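Local coordinates for protein sulfurtransferase (Azotobacter vinelandii, PDB 1E0C) that probably transfers sulfur from donors such as thiosulfate to cyanide or another thiophilic acceptor, as rhodaneses do, by way of an enzyme-bound persulfide, at residues 12-17 and 123-128; 117-122 and 204-209; 83-88 and 109-114. One frame throughout, in Å; residues are numbered along the deposited sequence.

Contact 1: 12-17 and 123-128; sequences EPADLQ and EDRPLS
The guanidinium of Arg125 lies flat against the first turn of helix 13-17. One of its faces covers the backbone where Pro13 C and Ala14 N sit over its centre, Ala14 N standing 3.5 Å above the plane, while its edges are taken by Glu123 and Gln17. On one edge NE and NH2 come side-on to the single oxygen Glu123 OE1, Arg125 NE at 2.7 Å on the anti lone pair, and the pairing is a salt bridge. On another edge Arg125 NH1 donates to Gln17 OE1 at 2.9 Å. That bond stays near the guanidinium plane, yet it reaches the oxygen from above the amide, whose plane stands 82° away, and it is bent to 149° at the hydrogen.

Gln17 gets its amide there with CG anti to the backbone N (chi1 -172°) and an extended chain; the same OE1 also rests 3.3 Å from Pro126 CD. Pro13 CB touches both Arg125 NE, 3.3 Å away, and Glu123 OE1. Water 1 accepts from Ala14 N and donates to Glu123 OE1, joining this carboxylate to the start of the helix, where Asp15 OD2 receives the N-cap amide of Glu12. Across the contact, Asp124, with positive phi, closes helix 116-122 in a Schellman motif and turns the chain toward Arg125.

A leucine in place of Arg125 would probably leave Gln17 OE1 without its donor and rob Glu123 OE1 of its charged mate. The other carboxylate oxygen, Glu123 OE2, pairs with Arg206. A cation laid over the amide end of a helix should be electrostatically unfavourable by itself, so the carboxylate at its edge probably offsets part of that cost.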
# COMPACT_ATOMS: atom_id res chain seq x y z
N GLU A 12 3.42 -15.62 4.68
CA GLU A 12 2.22 -16.40 4.41
C GLU A 12 1.37 -16.51 5.68
O GLU A 12 1.86 -16.31 6.79
CB GLU A 12 2.64 -17.81 3.94
CG GLU A 12 3.46 -17.79 2.65
CD GLU A 12 2.65 -17.35 1.46
OE1 GLU A 12 1.44 -17.67 1.42
OE2 GLU A 12 3.18 -16.67 0.54
N PRO A 13 0.11 -16.87 5.51
CA PRO A 13 -0.79 -17.09 6.64
C PRO A 13 -0.20 -18.00 7.69
O PRO A 13 -0.32 -17.74 8.89
CB PRO A 13 -2.02 -17.70 5.98
CG PRO A 13 -2.03 -17.09 4.61
CD PRO A 13 -0.57 -17.06 4.21
N ALA A 14 0.44 -19.11 7.28
CA ALA A 14 1.07 -20.00 8.25
C ALA A 14 2.09 -19.28 9.12
O ALA A 14 2.19 -19.58 10.32
CB ALA A 14 1.74 -21.18 7.55
N ASP A 15 2.88 -18.39 8.52
CA ASP A 15 3.90 -17.67 9.28
C ASP A 15 3.25 -16.77 10.33
O ASP A 15 3.76 -16.64 11.44
CB ASP A 15 4.74 -16.78 8.35
CG ASP A 15 5.42 -17.55 7.25
OD1 ASP A 15 5.95 -18.64 7.53
OD2 ASP A 15 5.44 -17.04 6.11
N LEU A 16 2.17 -16.11 9.93
CA LEU A 16 1.46 -15.23 10.85
C LEU A 16 0.77 -16.02 11.95
O LEU A 16 0.90 -15.67 13.13
CB LEU A 16 0.45 -14.34 10.12
CG LEU A 16 -0.43 -13.46 11.02
CD1 LEU A 16 0.42 -12.53 11.87
CD2 LEU A 16 -1.42 -12.69 10.16
N GLN A 17 0.10 -17.11 11.60
CA GLN A 17 -0.60 -17.90 12.62
C GLN A 17 0.31 -18.37 13.73
O GLN A 17 -0.06 -18.34 14.91
CB GLN A 17 -1.39 -19.06 12.02
CG GLN A 17 -2.27 -19.76 13.07
CD GLN A 17 -3.28 -20.71 12.49
OE1 GLN A 17 -3.81 -20.51 11.40
NE2 GLN A 17 -3.61 -21.76 13.25
N GLU A 123 -7.70 -20.84 3.75
CA GLU A 123 -7.05 -21.90 4.50
C GLU A 123 -7.79 -22.22 5.79
O GLU A 123 -7.31 -22.99 6.61
CB GLU A 123 -5.58 -21.56 4.75
CG GLU A 123 -4.78 -21.51 3.46
CD GLU A 123 -3.32 -21.15 3.57
OE1 GLU A 123 -2.79 -20.80 4.64
OE2 GLU A 123 -2.65 -21.24 2.51
N ASP A 124 -8.97 -21.63 5.95
CA ASP A 124 -9.84 -21.82 7.10
C ASP A 124 -9.12 -21.56 8.42
O ASP A 124 -9.21 -22.35 9.36
CB ASP A 124 -10.45 -23.22 7.09
CG ASP A 124 -11.57 -23.38 8.09
OD1 ASP A 124 -12.24 -22.37 8.40
OD2 ASP A 124 -11.77 -24.50 8.59
N ARG A 125 -8.40 -20.44 8.51
CA ARG A 125 -7.66 -20.14 9.73
C ARG A 125 -8.55 -19.44 10.74
O ARG A 125 -9.68 -19.06 10.42
CB ARG A 125 -6.36 -19.41 9.40
CG ARG A 125 -5.42 -20.33 8.59
CD ARG A 125 -4.22 -19.57 8.06
NE ARG A 125 -3.32 -20.44 7.30
CZ ARG A 125 -2.39 -21.23 7.82
NH1 ARG A 125 -2.19 -21.26 9.13
NH2 ARG A 125 -1.65 -21.99 7.02
N PRO A 126 -8.13 -19.42 12.00
CA PRO A 126 -8.98 -18.94 13.07
C PRO A 126 -9.41 -17.49 12.87
O PRO A 126 -8.64 -16.68 12.36
CB PRO A 126 -8.14 -19.10 14.33
CG PRO A 126 -7.03 -20.02 13.98
CD PRO A 126 -6.81 -19.87 12.49
N LEU A 127 -10.64 -17.19 13.29
CA LEU A 127 -11.14 -15.82 13.26
C LEU A 127 -11.52 -15.39 14.67
O LEU A 127 -11.83 -16.21 15.54
CB LEU A 127 -12.35 -15.70 12.34
CG LEU A 127 -12.08 -15.88 10.84
CD1 LEU A 127 -13.38 -15.80 10.05
CD2 LEU A 127 -11.09 -14.83 10.35
N SER A 128 -11.53 -14.08 14.87
CA SER A 128 -11.95 -13.50 16.15
C SER A 128 -12.93 -12.37 15.92
O SER A 128 -12.84 -11.65 14.92
CB SER A 128 -10.74 -13.02 16.94
OG SER A 128 -11.11 -12.36 18.14
O HOH W 1 0.01 -20.21 4.58

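Contact 2: 117-122 and 204-209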
# COMPACT_ATOMS: atom_id res chain seq x y z
N LEU A 117 -6.74 -11.40 4.10
CA LEU A 117 -7.83 -12.21 4.66
C LEU A 117 -8.32 -13.25 3.67
O LEU A 117 -8.86 -14.29 4.05
CB LEU A 117 -8.98 -11.30 5.09
CG LEU A 117 -10.10 -11.99 5.88
CD1 LEU A 117 -9.64 -12.32 7.29
CD2 LEU A 117 -11.33 -11.09 5.93
N THR A 118 -8.28 -12.94 2.37
CA THR A 118 -8.71 -13.91 1.36
C THR A 118 -7.93 -15.21 1.53
O THR A 118 -8.54 -16.28 1.63
CB THR A 118 -8.45 -13.36 -0.06
OG1 THR A 118 -8.91 -11.99 -0.08
CG2 THR A 118 -9.23 -14.15 -1.09
N ALA A 119 -6.61 -15.12 1.64
CA ALA A 119 -5.78 -16.31 1.80
C ALA A 119 -5.98 -16.94 3.17
O ALA A 119 -6.04 -18.17 3.30
CB ALA A 119 -4.31 -15.94 1.58
N TRP A 120 -6.12 -16.11 4.20
CA TRP A 120 -6.41 -16.60 5.55
C TRP A 120 -7.69 -17.43 5.56
O TRP A 120 -7.70 -18.55 6.06
CB TRP A 120 -6.57 -15.41 6.51
CG TRP A 120 -6.62 -15.79 7.96
CD1 TRP A 120 -7.74 -16.02 8.71
CD2 TRP A 120 -5.51 -15.95 8.85
NE1 TRP A 120 -7.38 -16.33 10.00
CE2 TRP A 120 -6.02 -16.26 10.12
CE3 TRP A 120 -4.12 -15.85 8.70
CZ2 TRP A 120 -5.20 -16.51 11.21
CZ3 TRP A 120 -3.30 -16.07 9.78
CH2 TRP A 120 -3.85 -16.41 11.04
N LEU A 121 -8.76 -16.88 4.99
CA LEU A 121 -10.04 -17.59 4.96
C LEU A 121 -9.97 -18.83 4.07
O LEU A 121 -10.58 -19.86 4.38
CB LEU A 121 -11.17 -16.70 4.49
CG LEU A 121 -11.55 -15.49 5.35
CD1 LEU A 121 -12.42 -14.53 4.55
CD2 LEU A 121 -12.28 -15.95 6.61
N ALA A 122 -9.23 -18.74 2.97
CA ALA A 122 -9.15 -19.88 2.05
C ALA A 122 -8.56 -21.09 2.77
O ALA A 122 -8.86 -22.23 2.40
CB ALA A 122 -8.34 -19.55 0.81
N ALA A 204 -5.90 -17.25 -3.94
CA ALA A 204 -6.53 -16.41 -2.93
C ALA A 204 -5.97 -15.00 -2.89
O ALA A 204 -5.77 -14.41 -1.83
CB ALA A 204 -6.42 -17.07 -1.55
N LEU A 205 -5.69 -14.43 -4.06
CA LEU A 205 -5.24 -13.06 -4.22
C LEU A 205 -3.86 -12.78 -3.67
O LEU A 205 -3.48 -11.63 -3.50
CB LEU A 205 -6.27 -12.05 -3.72
CG LEU A 205 -7.64 -12.11 -4.41
CD1 LEU A 205 -8.61 -11.12 -3.79
CD2 LEU A 205 -7.49 -11.85 -5.91
N ARG A 206 -3.03 -13.82 -3.52
CA ARG A 206 -1.62 -13.60 -3.23
C ARG A 206 -1.00 -12.88 -4.44
O ARG A 206 -1.59 -12.88 -5.52
CB ARG A 206 -0.88 -14.91 -3.02
CG ARG A 206 -1.21 -15.63 -1.70
CD ARG A 206 -0.42 -16.94 -1.65
NE ARG A 206 -0.62 -17.66 -0.40
CZ ARG A 206 -1.73 -18.26 -0.02
NH1 ARG A 206 -2.84 -18.27 -0.74
NH2 ARG A 206 -1.73 -18.89 1.17
N ILE A 207 0.16 -12.31 -4.21
CA ILE A 207 0.92 -11.68 -5.31
C ILE A 207 1.37 -12.80 -6.25
O ILE A 207 1.78 -13.85 -5.76
CB ILE A 207 2.15 -10.95 -4.75
CG1 ILE A 207 1.69 -9.75 -3.90
CG2 ILE A 207 3.08 -10.49 -5.85
CD1 ILE A 207 2.71 -9.33 -2.86
N ARG A 208 1.15 -12.64 -7.55
CA ARG A 208 1.53 -13.72 -8.49
C ARG A 208 3.00 -14.04 -8.36
O ARG A 208 3.84 -13.18 -8.14
CB ARG A 208 1.18 -13.32 -9.92
CG ARG A 208 1.87 -12.03 -10.36
CD ARG A 208 1.18 -11.50 -11.62
NE ARG A 208 1.36 -12.43 -12.74
CZ ARG A 208 0.80 -12.27 -13.93
NH1 ARG A 208 -0.03 -11.25 -14.14
NH2 ARG A 208 1.06 -13.11 -14.92
N THR A 209 3.36 -15.34 -8.47
CA THR A 209 4.75 -15.70 -8.22
C THR A 209 5.69 -15.29 -9.35
O THR A 209 6.90 -15.20 -9.11
CB THR A 209 4.90 -17.21 -7.96
OG1 THR A 209 4.38 -17.92 -9.09
CG2 THR A 209 4.11 -17.60 -6.72
O HOH W 2 -4.94 -19.42 0.88
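Ala204 presses its methyl straight into the backbone of helix 116-122, Ala204 CB lying 3.5 Å from Ala119 CA, and this is the tight part of the contact. The two CA atoms are 4.8 Å apart, an approach that such small side chains permit. Beside it, Thr118 sets CB 3.4 Å from Ala204 O; CG2, anti to the backbone N, leans on the same carbonyl. Ala119 CB covers a face of the Arg206 guanidinium, 3.4 Å above its plane and offset toward the rim.

The margins are looser. Leu205 touches Thr118 with one branch, CD1 being 3.8 Å from OG1, and at the exposed end of the helix Ala122 CB meets Ala204 CB at 3.9 Å. Ala204 and Leu205 both take left-handed backbone conformations (positive phi) before the weakly bonded strand 206-207.

This is where the two rhodanese-like domains meet. Water 2 bridges them, accepting from Arg206 NH1 and donating to Ala119 O, each at 2.9 Å. Alanine surfaces thus supply the close fit, and buried Arg206, paired with Glu12 and Glu123, adds a charged link between the domains, beside the bond of Ile207 N to Asn114 OD1.

Contact 3: 83-88 and 109-114; sequences VYVVYD and RYHYLN
Strands 83-87 and 110-113 run parallel, their axes 4.6 Å apart at closest approach and inclined by 22°, with Tyr84 and Val86 each using both N-H and C=O toward the partner strand, while Val85 turns its own to strand 25-29. Tyr84 N bonds Arg109 O, Tyr84 O takes His111 N at 2.8 Å and a CA-H...O contact from Tyr110 CA at 3.1 Å, Val86 N goes to His111 O, and Leu113 N meets Val86 O nearly straight.

On the face that carries Tyr84 and Tyr110 the two residues touch through their CB atoms, 3.9 Å apart, and the rings then part. Tyr84 has CG beside the backbone N (chi1 -71°), whereas Tyr110 holds its CG between N and the carbonyl carbon (chi1 53°); the hydroxyls end on His78 and Asp103. The segments belong to a beta-alpha-beta unit of the first rhodanese-like domain, and the intervening helix 93-104 packs on this side, against both tyrosines and against Tyr112.

Tyr112 brings CD1 to 3.4 Å from Val86 O, its ring oblique to that carbonyl. Its hydroxyl receives a hydrogen bond from water 3, which also donates to Asp88 OD1 at 2.7 Å and accepts from Asp88 N, so one water ties the Tyr112 hydroxyl to Asp88.

The opposite face belongs to Val85 and His111. Val83 CG1 comes to the edge of the imidazole, in its plane, 3.6 Å from His111 CD2, and Val85 CG2 sits by His111 CB. His111 ND1 donates to Pro8 O, which fixes the ring's rotation, and Phe4 packs against it. Farther along, Leu113 sets CB 3.9 Å from Tyr87 CB, while the Tyr87 hydroxyl accepts from Ile41 N.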
# COMPACT_ATOMS: atom_id res chain seq x y z
N VAL A 83 6.39 -4.53 15.44
CA VAL A 83 6.49 -5.14 14.12
C VAL A 83 5.07 -5.22 13.56
O VAL A 83 4.20 -5.85 14.16
CB VAL A 83 7.11 -6.54 14.11
CG1 VAL A 83 7.17 -7.04 12.66
CG2 VAL A 83 8.52 -6.54 14.69
N TYR A 84 4.82 -4.49 12.47
CA TYR A 84 3.49 -4.47 11.89
C TYR A 84 3.33 -5.63 10.90
O TYR A 84 4.26 -5.95 10.17
CB TYR A 84 3.23 -3.16 11.13
CG TYR A 84 3.07 -1.96 12.04
CD1 TYR A 84 4.17 -1.36 12.60
CD2 TYR A 84 1.80 -1.46 12.32
CE1 TYR A 84 4.05 -0.25 13.43
CE2 TYR A 84 1.67 -0.35 13.14
CZ TYR A 84 2.78 0.22 13.71
OH TYR A 84 2.65 1.33 14.52
N VAL A 85 2.18 -6.25 10.98
CA VAL A 85 1.73 -7.18 9.93
C VAL A 85 0.42 -6.62 9.39
O VAL A 85 -0.44 -6.22 10.18
CB VAL A 85 1.54 -8.62 10.41
CG1 VAL A 85 0.97 -9.47 9.28
CG2 VAL A 85 2.89 -9.18 10.86
N VAL A 86 0.36 -6.42 8.08
CA VAL A 86 -0.75 -5.68 7.50
C VAL A 86 -1.54 -6.52 6.52
O VAL A 86 -0.95 -7.21 5.68
CB VAL A 86 -0.19 -4.43 6.76
CG1 VAL A 86 -1.32 -3.51 6.35
CG2 VAL A 86 0.84 -3.72 7.62
N TYR A 87 -2.86 -6.41 6.55
CA TYR A 87 -3.68 -7.11 5.57
C TYR A 87 -4.97 -6.39 5.23
O TYR A 87 -5.46 -5.55 5.98
CB TYR A 87 -3.99 -8.53 6.05
CG TYR A 87 -5.00 -8.64 7.18
CD1 TYR A 87 -4.58 -8.65 8.50
CD2 TYR A 87 -6.35 -8.82 6.91
CE1 TYR A 87 -5.50 -8.78 9.53
CE2 TYR A 87 -7.27 -8.98 7.93
CZ TYR A 87 -6.83 -8.95 9.24
OH TYR A 87 -7.73 -9.13 10.26
N ASP A 88 -5.55 -6.80 4.12
CA ASP A 88 -6.89 -6.35 3.75
C ASP A 88 -7.63 -7.53 3.16
O ASP A 88 -7.14 -8.66 3.32
CB ASP A 88 -6.84 -5.14 2.83
CG ASP A 88 -6.13 -5.41 1.51
OD1 ASP A 88 -6.36 -6.49 0.93
OD2 ASP A 88 -5.40 -4.51 1.06
N ARG A 109 10.20 -2.00 10.67
CA ARG A 109 9.82 -3.41 10.67
C ARG A 109 8.36 -3.64 10.37
O ARG A 109 7.47 -3.23 11.11
CB ARG A 109 10.25 -4.04 12.02
CG ARG A 109 11.74 -3.78 12.20
CD ARG A 109 12.33 -4.33 13.48
NE ARG A 109 13.78 -4.41 13.36
CZ ARG A 109 14.65 -4.37 14.37
NH1 ARG A 109 14.22 -4.26 15.62
NH2 ARG A 109 15.95 -4.46 14.13
N TYR A 110 8.09 -4.30 9.24
CA TYR A 110 6.73 -4.61 8.86
C TYR A 110 6.68 -5.71 7.80
O TYR A 110 7.67 -6.06 7.16
CB TYR A 110 5.97 -3.39 8.35
CG TYR A 110 6.67 -2.64 7.24
CD1 TYR A 110 6.76 -3.18 5.96
CD2 TYR A 110 7.21 -1.38 7.46
CE1 TYR A 110 7.40 -2.50 4.95
CE2 TYR A 110 7.86 -0.68 6.45
CZ TYR A 110 7.94 -1.25 5.19
OH TYR A 110 8.58 -0.57 4.18
N HIS A 111 5.52 -6.34 7.73
CA HIS A 111 5.27 -7.43 6.81
C HIS A 111 3.88 -7.28 6.20
O HIS A 111 2.98 -6.72 6.82
CB HIS A 111 5.31 -8.79 7.55
CG HIS A 111 6.65 -9.03 8.19
ND1 HIS A 111 7.71 -9.59 7.51
CD2 HIS A 111 7.11 -8.67 9.42
CE1 HIS A 111 8.78 -9.59 8.30
NE2 HIS A 111 8.44 -9.03 9.45
N TYR A 112 3.73 -7.82 5.00
CA TYR A 112 2.45 -7.93 4.34
C TYR A 112 2.00 -9.39 4.37
O TYR A 112 2.81 -10.28 4.08
CB TYR A 112 2.56 -7.52 2.86
CG TYR A 112 1.30 -7.85 2.08
CD1 TYR A 112 0.08 -7.34 2.47
CD2 TYR A 112 1.34 -8.69 0.96
CE1 TYR A 112 -1.08 -7.61 1.79
CE2 TYR A 112 0.18 -8.97 0.26
CZ TYR A 112 -1.03 -8.43 0.68
OH TYR A 112 -2.19 -8.72 0.00
N LEU A 113 0.76 -9.61 4.79
CA LEU A 113 0.21 -10.96 4.77
C LEU A 113 -0.24 -11.29 3.34
O LEU A 113 -1.21 -10.73 2.84
CB LEU A 113 -1.01 -11.06 5.70
CG LEU A 113 -1.74 -12.42 5.65
CD1 LEU A 113 -0.78 -13.52 6.12
CD2 LEU A 113 -2.98 -12.39 6.52
N ASN A 114 0.51 -12.17 2.68
CA ASN A 114 0.21 -12.50 1.29
C ASN A 114 -1.21 -12.97 1.08
O ASN A 114 -1.65 -13.95 1.68
CB ASN A 114 1.20 -13.58 0.81
CG ASN A 114 1.44 -13.50 -0.69
OD1 ASN A 114 0.96 -12.59 -1.35
ND2 ASN A 114 2.20 -14.46 -1.21
O HOH W 3 -4.44 -8.31 1.67

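All three contacts lie on the same side of the chain's centre, contact 1 and contact 2 about 11 Å apart between centres and contact 3 about 13 Å from either. Contact 3 is inside the parallel sheet of the first rhodanese-like domain, nested in the loop that contact 1 closes. Strand 110-113 leads directly into helix 116-122, which contact 2 uses and whose end begins the second half of contact 1. Contact 2 opens after contact 3 and crosses contact 1 along the chain, carrying on into the second domain. Asn114 links the three: its side chain meets both Glu12 and Ile207, so the C-terminal end of strand 110-113, helix 13-17 and the interdomain seam are tied together.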